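Local coordinates for protein putative peptidase (Parabacteroides merdae, PDB 4L8K) that is a putative peptidase of family S41 and probably hydrolyses peptide bonds, though its substrates are not established, at residues 108-113 and 123-128; 177-182 and 229-234. All blocks are in the same frame, centred on the assembly; numbering follows the deposited sequence.

Interaction 1 of 2, residues 108-113 and 123-128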
# COMPACT_ATOMS: atom_id res chain seq x y z
N GLY A 108 -3.99 20.00 -5.85
CA GLY A 108 -3.62 18.84 -6.65
C GLY A 108 -4.51 17.68 -6.26
O GLY A 108 -5.72 17.84 -6.15
N GLY A 109 -3.90 16.54 -5.95
CA GLY A 109 -4.61 15.34 -5.52
C GLY A 109 -4.98 15.33 -4.04
O GLY A 109 -5.52 14.34 -3.56
N MSE A 110 -4.71 16.42 -3.31
CA MSE A 110 -5.04 16.53 -1.88
C MSE A 110 -6.32 17.32 -1.60
O MSE A 110 -6.57 18.37 -2.22
CB MSE A 110 -3.92 17.21 -1.08
CG MSE A 110 -2.63 16.42 -1.01
SE MSE A 110 -1.23 17.42 -0.03
CE MSE A 110 -1.23 19.15 -1.02
N LYS A 111 -7.07 16.83 -0.60
CA LYS A 111 -8.21 17.50 0.01
C LYS A 111 -7.73 17.85 1.39
O LYS A 111 -7.16 16.98 2.07
CB LYS A 111 -9.48 16.63 0.07
CG LYS A 111 -10.07 16.23 -1.26
CD LYS A 111 -11.30 15.39 -1.00
CE LYS A 111 -12.02 14.96 -2.25
NZ LYS A 111 -13.14 14.02 -1.90
N TYR A 112 -7.87 19.13 1.81
CA TYR A 112 -7.34 19.45 3.13
C TYR A 112 -8.22 20.45 3.87
O TYR A 112 -8.90 21.28 3.27
CB TYR A 112 -5.87 19.89 3.07
CG TYR A 112 -5.60 21.22 2.38
CD1 TYR A 112 -5.49 21.31 0.99
CD2 TYR A 112 -5.34 22.37 3.13
CE1 TYR A 112 -5.21 22.53 0.36
CE2 TYR A 112 -5.03 23.59 2.51
CZ TYR A 112 -4.96 23.66 1.13
OH TYR A 112 -4.67 24.89 0.55
N LYS A 113 -8.24 20.33 5.19
CA LYS A 113 -9.05 21.18 6.07
C LYS A 113 -8.53 21.15 7.51
O LYS A 113 -8.10 20.11 7.99
CB LYS A 113 -10.51 20.67 6.04
CG LYS A 113 -11.52 21.62 6.64
CD LYS A 113 -12.89 21.04 6.62
CE LYS A 113 -13.90 21.97 7.22
NZ LYS A 113 -15.28 21.48 6.95
N VAL A 123 -5.36 16.12 6.09
CA VAL A 123 -5.15 15.92 4.65
C VAL A 123 -5.68 14.54 4.26
O VAL A 123 -5.36 13.54 4.91
CB VAL A 123 -3.66 16.09 4.18
CG1 VAL A 123 -3.52 15.95 2.66
CG2 VAL A 123 -3.04 17.41 4.65
N TYR A 124 -6.49 14.47 3.21
CA TYR A 124 -6.85 13.20 2.60
C TYR A 124 -6.17 13.13 1.23
O TYR A 124 -6.33 14.03 0.38
CB TYR A 124 -8.36 12.95 2.48
CG TYR A 124 -8.62 11.57 1.90
CD1 TYR A 124 -8.22 10.42 2.58
CD2 TYR A 124 -9.20 11.42 0.64
CE1 TYR A 124 -8.40 9.16 2.03
CE2 TYR A 124 -9.42 10.15 0.10
CZ TYR A 124 -8.99 9.02 0.78
OH TYR A 124 -9.13 7.77 0.26
N TYR A 125 -5.37 12.09 1.03
CA TYR A 125 -4.69 11.85 -0.23
C TYR A 125 -5.13 10.46 -0.74
O TYR A 125 -4.61 9.44 -0.30
CB TYR A 125 -3.16 11.99 -0.06
CG TYR A 125 -2.43 12.00 -1.38
CD1 TYR A 125 -2.74 12.93 -2.37
CD2 TYR A 125 -1.40 11.10 -1.64
CE1 TYR A 125 -2.07 12.94 -3.59
CE2 TYR A 125 -0.71 11.11 -2.85
CZ TYR A 125 -1.03 12.06 -3.82
OH TYR A 125 -0.37 12.08 -5.01
N GLY A 126 -6.15 10.46 -1.60
CA GLY A 126 -6.76 9.23 -2.09
C GLY A 126 -6.01 8.43 -3.12
O GLY A 126 -6.29 7.24 -3.28
N SER A 127 -5.11 9.06 -3.87
CA SER A 127 -4.41 8.36 -4.96
C SER A 127 -3.05 8.95 -5.24
O SER A 127 -2.97 10.15 -5.48
CB SER A 127 -5.26 8.41 -6.24
OG SER A 127 -4.59 7.74 -7.30
N PHE A 128 -2.00 8.10 -5.31
CA PHE A 128 -0.66 8.54 -5.71
C PHE A 128 -0.58 8.73 -7.25
O PHE A 128 0.49 9.05 -7.75
CB PHE A 128 0.46 7.60 -5.18
CG PHE A 128 0.81 7.83 -3.73
CD1 PHE A 128 1.66 8.85 -3.36
CD2 PHE A 128 0.20 7.09 -2.73
CE1 PHE A 128 1.94 9.11 -2.01
CE2 PHE A 128 0.48 7.34 -1.38
CZ PHE A 128 1.36 8.33 -1.03
O HOH W 1 -7.41 13.01 -2.02
O HOH W 2 -5.23 11.70 -4.63
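K111 and Y124 form an antiparallel hydrogen-bonded pair at the middle of strands 110-113 and 123-125, whose axes approach to 4.7 Å with their directions at 167°. Its two bonds are nearly straight: K111 N meets Y124 O at 3.1 Å, and Y124 N meets K111 O at 2.8 Å. K111 O also receives a CA-H...O contact from V123. Toward G109 and G126 water takes over the pairing. Water 1 donates to both G109 O and Y124 O and accepts from G126 N, while water 2 joins G109 O to S127 N, so that G109 O is gripped by two waters.

On the face that carries M110, Y112, V123 and Y125, V123 touches both M110 and Y112. Its chi1 of -177° sets CG1 anti to the backbone N, 3.8 Å from CG of the selenomethionine M110 and in touch with its SE, and leaves CG2 on the Y112 side, 4.1 Å from Y112 CB. M110 CG also meets Y125 obliquely, at CD1. The Y125 ring, carried by a CG anti to N (chi1 -170°), turns its edge to the backbone of G109, whose O sits near the ring plane 3.3 Å from CD1. Glycine suits this place, since a CB there would come within 3.0 Å of Y125 CE1. Helix 134-143 packs on this face through L137 and M140, and Y125 OH is bonded to S130 O. On the other face the extended K111 chain leads away from strand 123-125, while Y124 sends its OH to R155 O and sets its ring against F91.

The arrangement is a beta hairpin, 110-115 with 120-125, and its second strand runs parallel to strand 149-153 in the mixed sheet of this S41-family, ClpP/crotonase-clan protein.

Interaction 2 of 2, residues 177-182 and 229-234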
# COMPACT_ATOMS: atom_id res chain seq x y z
N ILE A 177 18.24 9.87 4.94
CA ILE A 177 18.05 8.62 5.68
C ILE A 177 17.97 7.43 4.75
O ILE A 177 17.57 7.56 3.59
CB ILE A 177 16.74 8.64 6.56
CG1 ILE A 177 15.46 8.91 5.71
CG2 ILE A 177 16.87 9.55 7.78
CD1 ILE A 177 14.12 8.21 6.24
N LEU A 178 18.29 6.25 5.30
CA LEU A 178 18.09 4.97 4.67
C LEU A 178 16.60 4.68 4.81
O LEU A 178 16.09 4.77 5.92
CB LEU A 178 18.97 3.91 5.40
CG LEU A 178 18.74 2.44 4.99
CD1 LEU A 178 19.25 2.18 3.58
CD2 LEU A 178 19.38 1.50 5.99
N THR A 179 15.88 4.39 3.70
CA THR A 179 14.43 4.15 3.75
C THR A 179 14.10 2.66 3.77
O THR A 179 13.01 2.25 4.18
CB THR A 179 13.71 4.84 2.57
OG1 THR A 179 14.04 4.19 1.34
CG2 THR A 179 13.98 6.33 2.50
N GLY A 180 15.06 1.86 3.34
CA GLY A 180 14.94 0.42 3.26
C GLY A 180 15.80 -0.12 2.16
O GLY A 180 16.80 0.52 1.78
N TYR A 181 15.44 -1.31 1.66
CA TYR A 181 16.20 -2.03 0.65
C TYR A 181 15.31 -2.63 -0.41
O TYR A 181 14.12 -2.91 -0.16
CB TYR A 181 17.00 -3.20 1.31
CG TYR A 181 17.96 -2.78 2.40
CD1 TYR A 181 17.53 -2.67 3.72
CD2 TYR A 181 19.32 -2.60 2.14
CE1 TYR A 181 18.41 -2.28 4.74
CE2 TYR A 181 20.21 -2.24 3.15
CZ TYR A 181 19.75 -2.08 4.45
OH TYR A 181 20.61 -1.74 5.46
N THR A 182 15.91 -2.91 -1.58
CA THR A 182 15.25 -3.63 -2.68
C THR A 182 16.14 -4.81 -3.06
O THR A 182 17.35 -4.75 -2.91
CB THR A 182 14.93 -2.72 -3.90
OG1 THR A 182 16.13 -2.14 -4.40
CG2 THR A 182 13.90 -1.62 -3.57
N VAL A 229 4.18 4.62 3.44
CA VAL A 229 3.94 4.32 4.85
C VAL A 229 5.26 3.81 5.48
O VAL A 229 5.64 4.26 6.56
CB VAL A 229 2.76 3.32 5.01
CG1 VAL A 229 2.71 2.74 6.43
CG2 VAL A 229 1.44 4.02 4.69
N ASN A 230 5.98 2.94 4.76
CA ASN A 230 7.24 2.38 5.19
C ASN A 230 8.27 3.49 5.54
O ASN A 230 8.98 3.36 6.53
CB ASN A 230 7.82 1.47 4.13
CG ASN A 230 9.14 0.81 4.51
OD1 ASN A 230 9.34 0.33 5.62
ND2 ASN A 230 10.06 0.80 3.59
N VAL A 231 8.34 4.55 4.72
CA VAL A 231 9.28 5.64 4.95
C VAL A 231 8.79 6.50 6.12
O VAL A 231 9.58 6.86 6.99
CB VAL A 231 9.50 6.49 3.66
CG1 VAL A 231 10.45 7.67 3.91
CG2 VAL A 231 10.02 5.62 2.51
N MSE A 232 7.49 6.82 6.15
CA MSE A 232 6.90 7.70 7.15
C MSE A 232 7.05 7.15 8.57
O MSE A 232 7.41 7.93 9.45
CB MSE A 232 5.42 8.00 6.83
CG MSE A 232 5.25 8.82 5.54
SE MSE A 232 5.90 10.67 5.66
CE MSE A 232 4.54 11.34 6.76
N ARG A 233 6.89 5.82 8.78
CA ARG A 233 7.01 5.22 10.11
C ARG A 233 8.45 5.21 10.64
O ARG A 233 8.65 4.84 11.81
CB ARG A 233 6.41 3.80 10.18
CG ARG A 233 6.85 2.81 9.11
CD ARG A 233 8.20 2.19 9.39
NE ARG A 233 8.42 1.06 8.49
CZ ARG A 233 8.13 -0.19 8.81
NH1 ARG A 233 7.63 -0.48 10.00
NH2 ARG A 233 8.35 -1.17 7.94
N LEU A 234 9.45 5.62 9.82
CA LEU A 234 10.84 5.71 10.28
C LEU A 234 11.11 7.04 10.95
O LEU A 234 12.15 7.22 11.56
CB LEU A 234 11.83 5.57 9.09
CG LEU A 234 11.76 4.33 8.20
CD1 LEU A 234 12.68 4.48 7.02
CD2 LEU A 234 12.11 3.07 8.98
O HOH W 3 12.03 0.81 6.25
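The carboxamide of N230 brings ND2 to 3.3 Å from T179 O, and its OD1 receives the guanidinium of R233, which meets it by an edge and not by a face. R233 grips side-on: NE lies 3.1 Å and NH2 2.9 Å from N230 OD1, which is almost in the guanidinium plane, although both donors are tilted from the plane of the amide carbonyl. The backbone N230 O also lies in plane at that edge and takes a weak bond from NE. Water 3 adds a third donor to N230 OD1 at 2.8 Å and also donates to T179 O at 2.7 Å, bridging helix and strand. The amide can serve both sides because its CG stands anti to the backbone N (chi1 -179°), which carries its end nearer the strand.

Apolar groups fill in alongside. T179 CB rests 3.8 Å from V231 CG2, and L234 CD1 touches the carbonyls of L178 and T179 as well as I177 CD1, the last at 4.1 Å. T179 OG1 is hydrogen-bonded to V199 O and to a methylpentanediol probably from the crystallisation liquor.

A leucine in place of N230 would probably cost the R233 guanidinium the OD1 acceptor that takes both NE and NH2, and water 3 its helix-side partner.

The chemistry is thus a methyl-lined packing joined by one water: T179 O and the fixed amide are linked through solvent, and a neighbouring arginine probably polarises that amide.

Read from the N terminus, the chain first closes interaction 1, a short hairpin with nine residues between its segments, at the end of the mixed sheet that holds strand 105-107. It then runs through helix 134-143, strand 149-153 and helix 162-169 before interaction 2 opens at strand 177-182. That contact closes a longer loop, 46 residues including strands 197-201 and 213-217, and ties the small antiparallel sheet to the end of helix 224-232. The two loops are in series, neither nested nor crossed. Their centres stand 21 Å apart and their nearest atoms about 6 Å, yet the ring of F128, in segment 123-128, meets that of F228, the residue just before 229-234.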